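Local coordinates for protein lantibiotic dehydratase (Microbispora corallina, PDB 5EHK) that probably dehydrates serine and threonine residues of the NAI-107 precursor peptide, using glutamyl-tRNA to activate their hydroxyls before elimination, at residues 590-595 and 601-606; 243-248 and 605-610; 570-575 and 647-652; 198-203 and 597-602; 283-288 and 300-305. One frame throughout, in Å; residues are numbered along the deposited sequence.

In the fold
From the N terminus, residues 198-203 open the loop that contact 4 closes at 597-602, and residues 243-248 open the one that contact 2 closes at 605-610; these two loops cross. Contact 5 (283-288 with 300-305) is a short local closure nested inside both. Much further on, residues 570-575 start contact 3, whose loop to 647-652 encloses contact 1 (590-595 with 601-606) and crosses contacts 2 and 4. The result ties the last three strands at one end of a mixed sheet, 566-572, 591-595 and 604-605, to a helix packed on it, and to loops from early in the chain. Arg592 reaches the 283-288 loop, joining contact 1 to contact 5.

Contact 1: residues 590-595 and 601-606; sequences GRRISV and GRAQEI
The guanidinium of Arg591 has the side-chain amide of Gln604 stacked over one face, the planes 15° apart and Gln604 NE2 lying 3.5 Å from Arg591 CZ. The two chains run side by side in the same direction, while Arg591 NH1 turns back to donate to Gly590 O. On the other side of the sheet, Arg592 has Ser594 OG at the edge of its guanidinium, in plane, held by a bond from Arg592 NE of 3.1 Å. The Arg592 NH2 group goes on to Pro288 O. Between these faces the backbones pair as parallel strands, with Arg592 N donating to Gln604 O (2.9 Å) and Arg592 O accepting from Ile606 N (2.7 Å). The short, weakly bonded strand 604-605 is the last strand on this side of the mixed sheet within the chain. Glu605 bends at its second torsion (chi2 74°), which brings the carboxylate to Ser594. Ser594 N meets the syn lone pair of Glu605 OE2 at 3.0 Å and 173°, and Ser594 OG donates to Glu605 OE1 at 2.6 Å. Ile593 CG1 packs on Ile606 CG2. Ser594 thus grips both carboxylate oxygens, which should favour the anion, whereas nearby Asp599 would probably oppose it.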
# COMPACT_ATOMS: atom_id res chain seq x y z
N GLY A 590 -30.27 28.27 -6.10
CA GLY A 590 -30.55 29.01 -7.32
C GLY A 590 -30.32 28.30 -8.66
O GLY A 590 -30.81 28.74 -9.70
N ARG A 591 -29.52 27.22 -8.64
CA ARG A 591 -28.94 26.65 -9.86
C ARG A 591 -28.99 25.14 -9.92
O ARG A 591 -28.97 24.44 -8.89
CB ARG A 591 -27.48 27.05 -9.98
CG ARG A 591 -27.23 28.55 -9.94
CD ARG A 591 -27.59 29.19 -11.25
NE ARG A 591 -27.31 30.62 -11.19
CZ ARG A 591 -28.21 31.52 -10.82
NH1 ARG A 591 -29.44 31.10 -10.50
NH2 ARG A 591 -27.89 32.82 -10.77
N ARG A 592 -28.99 24.63 -11.15
CA ARG A 592 -28.88 23.20 -11.37
C ARG A 592 -27.83 22.88 -12.41
O ARG A 592 -27.72 23.57 -13.44
CB ARG A 592 -30.23 22.62 -11.76
CG ARG A 592 -30.17 21.32 -12.50
CD ARG A 592 -31.56 20.79 -12.72
NE ARG A 592 -31.57 19.83 -13.81
CZ ARG A 592 -32.24 18.69 -13.81
NH1 ARG A 592 -32.96 18.32 -12.76
NH2 ARG A 592 -32.17 17.90 -14.87
N ILE A 593 -27.05 21.83 -12.12
CA ILE A 593 -26.06 21.30 -13.06
C ILE A 593 -26.57 19.97 -13.56
O ILE A 593 -26.52 18.95 -12.87
CB ILE A 593 -24.69 21.11 -12.37
CG1 ILE A 593 -24.26 22.39 -11.65
CG2 ILE A 593 -23.63 20.69 -13.37
CD1 ILE A 593 -23.19 22.20 -10.60
N SER A 594 -27.05 19.96 -14.79
CA SER A 594 -27.56 18.73 -15.36
C SER A 594 -26.38 17.98 -15.93
O SER A 594 -25.58 18.57 -16.66
CB SER A 594 -28.55 19.03 -16.48
OG SER A 594 -29.50 19.99 -16.06
N VAL A 595 -26.27 16.71 -15.57
CA VAL A 595 -25.25 15.83 -16.14
C VAL A 595 -25.88 14.58 -16.73
O VAL A 595 -26.32 13.70 -15.99
CB VAL A 595 -24.26 15.38 -15.08
CG1 VAL A 595 -23.15 14.61 -15.73
CG2 VAL A 595 -23.74 16.58 -14.34
N GLY A 601 -36.89 23.00 -16.60
CA GLY A 601 -37.61 24.26 -16.57
C GLY A 601 -37.68 24.89 -15.18
O GLY A 601 -37.86 26.09 -15.05
N ARG A 602 -37.57 24.07 -14.14
CA ARG A 602 -37.73 24.53 -12.75
C ARG A 602 -36.49 25.12 -12.11
O ARG A 602 -36.52 25.41 -10.92
CB ARG A 602 -38.22 23.40 -11.87
CG ARG A 602 -39.50 22.77 -12.34
CD ARG A 602 -39.75 21.50 -11.59
NE ARG A 602 -40.78 20.73 -12.27
CZ ARG A 602 -42.06 20.79 -11.94
NH1 ARG A 602 -42.45 21.58 -10.95
NH2 ARG A 602 -42.95 20.07 -12.61
N ALA A 603 -35.38 25.20 -12.83
CA ALA A 603 -34.14 25.67 -12.20
C ALA A 603 -33.18 26.24 -13.22
O ALA A 603 -32.98 25.65 -14.27
CB ALA A 603 -33.47 24.54 -11.41
N GLN A 604 -32.60 27.39 -12.91
CA GLN A 604 -31.65 28.00 -13.84
C GLN A 604 -30.41 27.12 -13.96
O GLN A 604 -29.76 26.79 -12.95
CB GLN A 604 -31.27 29.40 -13.38
CG GLN A 604 -30.45 30.17 -14.38
CD GLN A 604 -30.16 31.59 -13.93
OE1 GLN A 604 -31.02 32.26 -13.35
NE2 GLN A 604 -28.95 32.05 -14.19
N GLU A 605 -30.12 26.71 -15.19
CA GLU A 605 -29.02 25.78 -15.46
C GLU A 605 -27.67 26.45 -15.27
O GLU A 605 -27.45 27.56 -15.77
CB GLU A 605 -29.17 25.22 -16.88
CG GLU A 605 -28.03 24.34 -17.34
CD GLU A 605 -28.04 22.98 -16.69
OE1 GLU A 605 -29.13 22.50 -16.33
OE2 GLU A 605 -26.96 22.38 -16.53
N ILE A 606 -26.77 25.82 -14.51
CA ILE A 606 -25.38 26.29 -14.48
C ILE A 606 -24.49 25.28 -15.22
O ILE A 606 -24.14 24.23 -14.69
CB ILE A 606 -24.87 26.71 -13.06
CG1 ILE A 606 -23.44 27.25 -13.08
CG2 ILE A 606 -25.00 25.61 -12.07
CD1 ILE A 606 -22.86 27.30 -11.72
O HOH W 1 -24.63 21.16 -17.47

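Contact 2: residues 243-248 and 605-610; sequences AARRPV and EIPLDE
A small salt-bridge network at the surface, formed by Arg245, Asp609 and Glu610, pins the loop after helix 235-243 to the 3-10 turn that precedes strand 611-615. Arg245 and Asp609 approach from opposite directions and meet side-on. Arg245 NE donates to Asp609 OD2 over 3.1 Å and Arg245 NH2 to Asp609 OD1 over 3.0 Å, so each carboxylate oxygen takes one N-H on its syn side. The two groups are nearly coplanar, 15° apart. The NH2 bond is the straighter of the pair, with 162° at the hydrogen. Two features produce this meeting: the arginine chain is extended from CG to NE, and Asp609 holds CG between its backbone N and carbonyl carbon (chi1 60°). Glu610 comes in at about a right angle to the arginine chain, its OE2 lying 3.5 Å from Arg245 NH2 at the guanidinium edge, while its OE1 is bonded to His624. Pro607 CB also lies 3.8 Å from Arg245 NH2, approaching at a slant. The bond from Glu610 N to Pro607 O closes the turn that brings these groups together. One NH2 therefore serves two carboxylates, and its positive charge probably eases their mutual repulsion, although Arg245 and Asp609 are exposed and solvent should weaken the pairing.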
# COMPACT_ATOMS: atom_id res chain seq x y z
N ALA A 243 -24.46 23.88 -32.04
CA ALA A 243 -25.70 24.64 -32.02
C ALA A 243 -26.64 24.14 -30.92
O ALA A 243 -27.48 24.88 -30.40
CB ALA A 243 -26.38 24.55 -33.36
N ALA A 244 -26.47 22.87 -30.56
CA ALA A 244 -27.28 22.26 -29.51
C ALA A 244 -26.55 22.24 -28.15
O ALA A 244 -26.78 21.34 -27.32
CB ALA A 244 -27.68 20.84 -29.92
N ARG A 245 -25.69 23.24 -27.93
CA ARG A 245 -24.97 23.36 -26.66
C ARG A 245 -25.96 23.66 -25.55
O ARG A 245 -25.99 22.99 -24.52
CB ARG A 245 -23.87 24.42 -26.72
CG ARG A 245 -23.18 24.59 -25.37
CD ARG A 245 -22.21 25.76 -25.30
NE ARG A 245 -21.92 26.06 -23.89
CZ ARG A 245 -22.63 26.90 -23.14
NH1 ARG A 245 -23.67 27.56 -23.66
NH2 ARG A 245 -22.30 27.10 -21.86
N ARG A 246 -26.79 24.67 -25.76
CA ARG A 246 -27.94 24.86 -24.89
C ARG A 246 -29.17 24.23 -25.56
O ARG A 246 -29.16 24.00 -26.77
CB ARG A 246 -28.14 26.34 -24.57
CG ARG A 246 -27.01 26.92 -23.72
CD ARG A 246 -27.24 28.40 -23.47
NE ARG A 246 -28.40 28.61 -22.60
CZ ARG A 246 -28.88 29.81 -22.26
NH1 ARG A 246 -28.31 30.92 -22.71
NH2 ARG A 246 -29.94 29.89 -21.46
N PRO A 247 -30.21 23.90 -24.78
CA PRO A 247 -31.38 23.26 -25.41
C PRO A 247 -31.99 24.16 -26.48
O PRO A 247 -32.28 25.34 -26.20
CB PRO A 247 -32.35 23.09 -24.24
CG PRO A 247 -31.91 24.07 -23.22
CD PRO A 247 -30.43 24.12 -23.34
N VAL A 248 -32.15 23.61 -27.69
CA VAL A 248 -32.66 24.33 -28.86
C VAL A 248 -33.73 23.48 -29.53
O VAL A 248 -33.64 22.25 -29.51
CB VAL A 248 -31.52 24.60 -29.89
CG1 VAL A 248 -31.14 23.34 -30.67
CG2 VAL A 248 -31.91 25.70 -30.85
N GLU A 605 -30.12 26.71 -15.19
CA GLU A 605 -29.02 25.78 -15.46
C GLU A 605 -27.67 26.45 -15.27
O GLU A 605 -27.45 27.56 -15.77
CB GLU A 605 -29.17 25.22 -16.88
CG GLU A 605 -28.03 24.34 -17.34
CD GLU A 605 -28.04 22.98 -16.69
OE1 GLU A 605 -29.13 22.50 -16.33
OE2 GLU A 605 -26.96 22.38 -16.53
N ILE A 606 -26.77 25.82 -14.51
CA ILE A 606 -25.38 26.29 -14.48
C ILE A 606 -24.49 25.28 -15.22
O ILE A 606 -24.14 24.23 -14.69
CB ILE A 606 -24.87 26.71 -13.06
CG1 ILE A 606 -23.44 27.25 -13.08
CG2 ILE A 606 -25.00 25.61 -12.07
CD1 ILE A 606 -22.86 27.30 -11.72
N PRO A 607 -24.15 25.61 -16.48
CA PRO A 607 -23.70 24.58 -17.42
C PRO A 607 -22.36 23.99 -17.00
O PRO A 607 -21.42 24.70 -16.62
CB PRO A 607 -23.54 25.35 -18.74
CG PRO A 607 -24.13 26.71 -18.49
CD PRO A 607 -23.93 26.95 -17.03
N LEU A 608 -22.28 22.67 -17.10
CA LEU A 608 -21.08 21.93 -16.75
C LEU A 608 -19.79 22.48 -17.39
O LEU A 608 -18.77 22.60 -16.71
CB LEU A 608 -21.29 20.47 -17.15
CG LEU A 608 -20.24 19.46 -16.81
CD1 LEU A 608 -19.92 19.67 -15.34
CD2 LEU A 608 -20.87 18.12 -17.03
N ASP A 609 -19.84 22.85 -18.67
CA ASP A 609 -18.62 23.28 -19.35
C ASP A 609 -18.14 24.65 -18.91
O ASP A 609 -17.14 25.13 -19.42
CB ASP A 609 -18.75 23.21 -20.89
CG ASP A 609 -19.87 24.11 -21.46
OD1 ASP A 609 -20.29 25.11 -20.82
OD2 ASP A 609 -20.33 23.79 -22.58
N GLU A 610 -18.86 25.27 -17.98
CA GLU A 610 -18.42 26.55 -17.45
C GLU A 610 -17.66 26.38 -16.15
O GLU A 610 -17.21 27.36 -15.55
CB GLU A 610 -19.60 27.49 -17.22
CG GLU A 610 -20.40 27.83 -18.45
CD GLU A 610 -21.46 28.92 -18.17
OE1 GLU A 610 -21.49 29.47 -17.03
OE2 GLU A 610 -22.27 29.20 -19.09

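Contact 3: residues 570-575 and 647-652; sequences VAFIPR and NPARLL
Phe572 overlaps the methyl of Ala649 at the root of its ring: Ala649 CB lies 3.8 Å from Phe572 CB, 3.9 Å from Phe572 CD2 and 4.0 Å from Phe572 CG. This is helix-on-sheet packing, in which helix 647-656 lies against strand 566-572, one of the parallel strands of the mixed sheet. Within the contact the two axes come within 8.8 Å, and their N-to-C directions differ by 153°, so the helix runs roughly antiparallel to the strand. The alternation of the strand selects the residues that take part. Val570 and Phe572 point at the helix, while Ala571 between them points away, toward the face where Arg592 touches it. From the helix come Ala649 and, one turn later, Leu652. The alanine methyl touches both Phe572 and Val570, and no hydrogen bond joins the two segments. The ring of Phe572 meets that methyl obliquely. All four residues are buried, in a part of the chain close to its centre. Leu652 extends the packing past this strand to Ile593 and Val595 of strand 591-595, so a single helix covers two neighbouring strands. At the start of the helix, the Asn647 side chain is anchored to the backbone of Trp443 and Pro444. On the strand side, Val570 CG2 approaches Ala649 CB at 4.1 Å, and Val570 CB faces Leu652 CB at 4.4 Å.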
# COMPACT_ATOMS: atom_id res chain seq x y z
N VAL A 570 -26.65 19.28 -8.29
CA VAL A 570 -26.25 18.45 -9.42
C VAL A 570 -27.37 17.47 -9.61
O VAL A 570 -27.87 16.93 -8.64
CB VAL A 570 -24.89 17.74 -9.17
CG1 VAL A 570 -24.67 17.50 -7.70
CG2 VAL A 570 -24.80 16.43 -9.95
N ALA A 571 -27.79 17.26 -10.85
CA ALA A 571 -28.80 16.25 -11.17
C ALA A 571 -28.24 15.30 -12.23
O ALA A 571 -27.71 15.76 -13.26
CB ALA A 571 -30.10 16.92 -11.68
N PHE A 572 -28.32 14.00 -12.00
CA PHE A 572 -27.77 13.06 -12.99
C PHE A 572 -28.66 11.83 -13.21
O PHE A 572 -29.47 11.46 -12.35
CB PHE A 572 -26.40 12.59 -12.54
CG PHE A 572 -26.43 11.81 -11.28
CD1 PHE A 572 -26.73 10.45 -11.30
CD2 PHE A 572 -26.19 12.42 -10.07
CE1 PHE A 572 -26.79 9.73 -10.13
CE2 PHE A 572 -26.24 11.71 -8.90
CZ PHE A 572 -26.53 10.36 -8.92
N ILE A 573 -28.49 11.16 -14.34
CA ILE A 573 -29.21 9.92 -14.54
C ILE A 573 -28.49 8.76 -13.85
O ILE A 573 -27.32 8.52 -14.08
CB ILE A 573 -29.43 9.61 -16.04
CG1 ILE A 573 -30.33 8.37 -16.18
CG2 ILE A 573 -28.11 9.42 -16.77
CD1 ILE A 573 -31.73 8.57 -15.62
N PRO A 574 -29.19 8.08 -12.93
CA PRO A 574 -28.44 7.01 -12.25
C PRO A 574 -28.22 5.80 -13.16
O PRO A 574 -28.94 5.63 -14.14
CB PRO A 574 -29.35 6.66 -11.07
CG PRO A 574 -30.22 7.89 -10.86
CD PRO A 574 -30.44 8.42 -12.24
N ARG A 575 -27.22 4.98 -12.83
CA ARG A 575 -26.79 3.88 -13.69
C ARG A 575 -27.79 2.73 -13.66
O ARG A 575 -27.97 2.03 -14.64
CB ARG A 575 -25.39 3.39 -13.28
CG ARG A 575 -24.64 2.58 -14.33
CD ARG A 575 -24.67 3.25 -15.71
NE ARG A 575 -23.52 4.12 -15.97
CZ ARG A 575 -23.52 5.46 -15.87
NH1 ARG A 575 -24.62 6.14 -15.53
NH2 ARG A 575 -22.40 6.11 -16.13
N ASN A 647 -19.04 10.04 -13.70
CA ASN A 647 -17.92 10.68 -13.01
C ASN A 647 -18.00 12.20 -12.77
O ASN A 647 -17.75 12.65 -11.65
CB ASN A 647 -16.57 10.31 -13.64
CG ASN A 647 -16.21 8.86 -13.44
OD1 ASN A 647 -16.80 8.17 -12.60
ND2 ASN A 647 -15.23 8.38 -14.20
N PRO A 648 -18.37 12.98 -13.78
CA PRO A 648 -18.37 14.41 -13.49
C PRO A 648 -19.37 14.77 -12.40
O PRO A 648 -19.09 15.62 -11.55
CB PRO A 648 -18.79 15.04 -14.83
CG PRO A 648 -18.41 14.02 -15.85
CD PRO A 648 -18.63 12.69 -15.20
N ALA A 649 -20.52 14.10 -12.43
CA ALA A 649 -21.56 14.30 -11.44
C ALA A 649 -21.00 13.96 -10.08
O ALA A 649 -21.17 14.71 -9.12
CB ALA A 649 -22.76 13.41 -11.74
N ARG A 650 -20.33 12.81 -9.99
CA ARG A 650 -19.77 12.39 -8.72
C ARG A 650 -18.66 13.36 -8.25
O ARG A 650 -18.51 13.60 -7.05
CB ARG A 650 -19.26 10.96 -8.76
CG ARG A 650 -18.51 10.61 -7.47
CD ARG A 650 -18.03 9.20 -7.37
NE ARG A 650 -17.26 9.10 -6.15
CZ ARG A 650 -16.51 8.07 -5.79
NH1 ARG A 650 -16.40 7.01 -6.58
NH2 ARG A 650 -15.85 8.14 -4.66
N LEU A 651 -17.91 13.93 -9.19
CA LEU A 651 -16.86 14.86 -8.82
C LEU A 651 -17.50 16.12 -8.25
O LEU A 651 -17.03 16.68 -7.24
CB LEU A 651 -15.90 15.17 -10.00
CG LEU A 651 -14.70 16.08 -9.68
CD1 LEU A 651 -13.84 15.49 -8.61
CD2 LEU A 651 -13.83 16.39 -10.88
N LEU A 652 -18.61 16.56 -8.87
CA LEU A 652 -19.32 17.73 -8.41
C LEU A 652 -19.81 17.50 -7.00
O LEU A 652 -19.66 18.35 -6.11
CB LEU A 652 -20.47 18.08 -9.33
CG LEU A 652 -20.09 18.60 -10.72
CD1 LEU A 652 -21.30 18.58 -11.64
CD2 LEU A 652 -19.42 20.01 -10.65

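Contact 4: residues 198-203 and 597-602; sequences AHQTLT and LPDSGR
Gln200 NE2 is the polar atom on which this contact turns, giving one N-H to Leu597 O at 3.0 Å and the other to a water at 2.7 Å. The first bond is nearly straight, 162° at the hydrogen, and reaches the carbonyl oxygen almost end-on, with C=O...N at 164°. Leu597 O also lies in the plane of the glutamine amide. Asp599 answers from the same loop: its OD1 is 4.0 Å from Gln200 NE2, too far for a direct bond, and the water spans the interval, lying 2.8 Å from Asp599 OD1. The amide and carboxylate planes are nearly parallel, 16° apart. Gln200 gets there through a bend at its second torsion (chi2 95°), while its OE1 accepts from the backbone N of Gly596. Both loops have a local turn of their own. A type I turn from His199 to Leu202 presents Gln200 to the other segment. In the other loop, Ser600 OG accepts from Arg602 N at 3.0 Å, an ST turn, and is also bonded to Asp290. Asp599 N also donates to Gln197 OE1, a second bond between the same two parts of the chain. With an acceptor before NE2 and a donor before OE1, the glutamine amide can satisfy its partners in only one of its two flipped orientations, so that orientation is probably fixed by its partners, and its bonds link the two loops.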
# COMPACT_ATOMS: atom_id res chain seq x y z
N ALA A 198 -26.81 18.95 -26.59
CA ALA A 198 -25.66 18.06 -26.55
C ALA A 198 -25.49 17.48 -25.16
O ALA A 198 -25.62 18.18 -24.16
CB ALA A 198 -24.40 18.78 -26.97
N HIS A 199 -25.26 16.18 -25.10
CA HIS A 199 -24.95 15.49 -23.86
C HIS A 199 -23.79 16.24 -23.21
O HIS A 199 -22.84 16.62 -23.89
CB HIS A 199 -24.54 14.05 -24.16
CG HIS A 199 -24.47 13.17 -22.96
ND1 HIS A 199 -23.56 13.35 -21.94
CD2 HIS A 199 -25.17 12.06 -22.64
CE1 HIS A 199 -23.73 12.41 -21.03
NE2 HIS A 199 -24.69 11.61 -21.43
N GLN A 200 -23.86 16.50 -21.92
CA GLN A 200 -22.91 17.42 -21.31
C GLN A 200 -21.51 16.81 -21.12
O GLN A 200 -20.54 17.52 -20.88
CB GLN A 200 -23.49 18.01 -20.02
CG GLN A 200 -24.76 18.84 -20.22
CD GLN A 200 -26.06 18.03 -19.99
OE1 GLN A 200 -26.05 16.80 -19.87
NE2 GLN A 200 -27.18 18.74 -19.92
N THR A 201 -21.38 15.50 -21.29
CA THR A 201 -20.08 14.90 -21.01
C THR A 201 -19.37 14.35 -22.24
O THR A 201 -18.44 13.54 -22.11
CB THR A 201 -20.17 13.80 -19.97
OG1 THR A 201 -20.92 12.72 -20.52
CG2 THR A 201 -20.86 14.29 -18.72
N LEU A 202 -19.81 14.76 -23.43
CA LEU A 202 -19.09 14.40 -24.65
C LEU A 202 -17.68 14.92 -24.57
O LEU A 202 -17.44 16.04 -24.14
CB LEU A 202 -19.77 15.01 -25.88
CG LEU A 202 -21.16 14.45 -26.14
CD1 LEU A 202 -21.82 15.10 -27.35
CD2 LEU A 202 -21.06 12.93 -26.30
N THR A 203 -16.73 14.11 -25.00
CA THR A 203 -15.35 14.56 -25.04
C THR A 203 -14.83 14.26 -26.44
O THR A 203 -15.13 13.19 -27.02
CB THR A 203 -14.47 13.94 -23.91
OG1 THR A 203 -13.28 13.36 -24.47
CG2 THR A 203 -15.25 12.87 -23.09
N LEU A 597 -28.65 14.55 -18.46
CA LEU A 597 -30.09 14.79 -18.44
C LEU A 597 -30.34 16.15 -19.08
O LEU A 597 -29.44 16.97 -19.09
CB LEU A 597 -30.63 14.84 -17.02
CG LEU A 597 -30.55 13.60 -16.16
CD1 LEU A 597 -30.82 13.99 -14.74
CD2 LEU A 597 -31.55 12.60 -16.66
N PRO A 598 -31.56 16.40 -19.61
CA PRO A 598 -31.86 17.71 -20.21
C PRO A 598 -31.94 18.78 -19.16
O PRO A 598 -32.05 18.43 -17.99
CB PRO A 598 -33.25 17.51 -20.80
CG PRO A 598 -33.85 16.46 -19.93
CD PRO A 598 -32.74 15.52 -19.62
N ASP A 599 -31.90 20.04 -19.54
CA ASP A 599 -32.06 21.08 -18.54
C ASP A 599 -33.46 20.94 -17.96
O ASP A 599 -34.34 20.36 -18.59
CB ASP A 599 -31.91 22.48 -19.15
CG ASP A 599 -30.50 22.78 -19.57
OD1 ASP A 599 -29.65 21.87 -19.43
OD2 ASP A 599 -30.25 23.90 -20.07
N SER A 600 -33.67 21.47 -16.76
CA SER A 600 -34.99 21.53 -16.18
C SER A 600 -35.59 22.93 -16.30
O SER A 600 -34.88 23.94 -16.11
CB SER A 600 -34.92 21.10 -14.70
OG SER A 600 -36.09 21.44 -13.96
N GLY A 601 -36.89 23.00 -16.60
CA GLY A 601 -37.61 24.26 -16.57
C GLY A 601 -37.68 24.89 -15.18
O GLY A 601 -37.86 26.09 -15.05
N ARG A 602 -37.57 24.07 -14.14
CA ARG A 602 -37.73 24.53 -12.75
C ARG A 602 -36.49 25.12 -12.11
O ARG A 602 -36.52 25.41 -10.92
CB ARG A 602 -38.22 23.40 -11.87
CG ARG A 602 -39.50 22.77 -12.34
CD ARG A 602 -39.75 21.50 -11.59
NE ARG A 602 -40.78 20.73 -12.27
CZ ARG A 602 -42.06 20.79 -11.94
NH1 ARG A 602 -42.45 21.58 -10.95
NH2 ARG A 602 -42.95 20.07 -12.61
O HOH W 2 -26.93 21.32 -19.18

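Contact 5: residues 283-288 and 300-305; sequences TALRPP and DVVAAA
Leu285 and Val301 mark the nearest approach of the two backbones, their CA atoms 6.3 Å apart, where residues 283-288 face the middle of helix 294-306. This is loop-on-helix packing: the connection leaving strand 281-283 folds back on the helix that follows it. The loop bends tightly, with a weak bond of 3.4 Å from Arg286 N to Thr283 O, and on the helix Ala304 N donates to Asp300 O at 3.0 Å, as in a regular helix. Between the side chains the contact is apolar. Leu285 reaches over with one branch, CD2, which lies 3.4 Å from Val301 CG1 and 4.0 Å from Val302 CG1. The leucine chain crosses that of Val302 at about a right angle and that of Val301 at a slant. Because Val301 CG1 is opposite the backbone N (chi1 163°), its two methyls divide the work: CG1 takes the leucine, while Val301 CG2 lies 3.9 Å from Ala284 O. That carbonyl oxygen has its own polar partner, His297 NE2, one turn earlier on the same helix, so the loop is both packed and hydrogen-bonded to it. Around the contact, Val194 touches both Leu285 and Val301, Leu285 also leans on Val181 of helix 174-185, and Ala284 is backbone-bonded to Thr195 of strand 195-198.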
# COMPACT_ATOMS: atom_id res chain seq x y z
N THR A 283 -33.04 14.42 -25.80
CA THR A 283 -34.30 15.09 -26.17
C THR A 283 -35.01 15.54 -24.91
O THR A 283 -34.77 14.98 -23.84
CB THR A 283 -35.24 14.20 -27.03
OG1 THR A 283 -35.82 13.17 -26.21
CG2 THR A 283 -34.47 13.54 -28.16
N ALA A 284 -35.86 16.55 -25.03
CA ALA A 284 -36.63 17.04 -23.88
C ALA A 284 -37.63 15.98 -23.41
O ALA A 284 -38.12 16.03 -22.28
CB ALA A 284 -37.34 18.34 -24.22
N LEU A 285 -37.91 15.02 -24.28
CA LEU A 285 -38.79 13.91 -23.94
C LEU A 285 -38.40 13.17 -22.67
O LEU A 285 -39.26 12.78 -21.88
CB LEU A 285 -38.92 12.94 -25.12
CG LEU A 285 -39.70 13.51 -26.31
CD1 LEU A 285 -39.71 12.51 -27.45
CD2 LEU A 285 -41.10 13.86 -25.87
N ARG A 286 -37.10 12.97 -22.48
CA ARG A 286 -36.59 12.29 -21.29
C ARG A 286 -36.79 13.14 -20.04
O ARG A 286 -36.62 14.36 -20.05
CB ARG A 286 -35.12 11.91 -21.51
CG ARG A 286 -34.95 10.82 -22.56
CD ARG A 286 -33.51 10.49 -22.81
NE ARG A 286 -33.36 9.27 -23.60
CZ ARG A 286 -32.23 8.88 -24.17
NH1 ARG A 286 -31.15 9.66 -24.15
NH2 ARG A 286 -32.19 7.73 -24.84
N PRO A 287 -37.24 12.48 -18.96
CA PRO A 287 -37.60 13.15 -17.70
C PRO A 287 -36.37 13.79 -17.08
O PRO A 287 -35.37 13.09 -16.91
CB PRO A 287 -38.10 12.00 -16.83
CG PRO A 287 -38.42 10.87 -17.77
CD PRO A 287 -37.43 11.02 -18.89
N PRO A 288 -36.43 15.10 -16.78
CA PRO A 288 -35.30 15.88 -16.23
C PRO A 288 -34.85 15.42 -14.84
O PRO A 288 -33.75 15.79 -14.42
CB PRO A 288 -35.87 17.30 -16.14
CG PRO A 288 -37.36 17.13 -16.14
CD PRO A 288 -37.62 15.93 -16.99
N ASP A 300 -46.67 16.34 -20.84
CA ASP A 300 -46.62 17.81 -20.99
C ASP A 300 -45.78 18.22 -22.21
O ASP A 300 -46.13 19.16 -22.93
CB ASP A 300 -46.09 18.48 -19.71
CG ASP A 300 -47.03 18.34 -18.54
OD1 ASP A 300 -48.26 18.27 -18.77
OD2 ASP A 300 -46.56 18.26 -17.39
N VAL A 301 -44.68 17.50 -22.43
CA VAL A 301 -43.80 17.76 -23.56
C VAL A 301 -44.43 17.44 -24.93
O VAL A 301 -44.38 18.29 -25.83
CB VAL A 301 -42.44 17.05 -23.40
CG1 VAL A 301 -41.72 16.96 -24.72
CG2 VAL A 301 -41.57 17.77 -22.36
N VAL A 302 -45.03 16.25 -25.09
CA VAL A 302 -45.73 15.92 -26.36
C VAL A 302 -46.92 16.85 -26.60
O VAL A 302 -47.26 17.16 -27.74
CB VAL A 302 -46.16 14.45 -26.51
CG1 VAL A 302 -45.05 13.52 -26.06
CG2 VAL A 302 -47.43 14.17 -25.75
N ALA A 303 -47.55 17.28 -25.51
CA ALA A 303 -48.62 18.26 -25.59
C ALA A 303 -48.09 19.61 -26.06
O ALA A 303 -48.80 20.34 -26.76
CB ALA A 303 -49.31 18.41 -24.23
N ALA A 304 -46.86 19.95 -25.68
CA ALA A 304 -46.25 21.19 -26.15
C ALA A 304 -45.98 21.09 -27.64
O ALA A 304 -46.04 22.08 -28.37
CB ALA A 304 -44.95 21.49 -25.40
N ALA A 305 -45.72 19.86 -28.09
CA ALA A 305 -45.41 19.63 -29.49
C ALA A 305 -46.68 19.60 -30.35
O ALA A 305 -46.72 20.18 -31.44
CB ALA A 305 -44.62 18.34 -29.66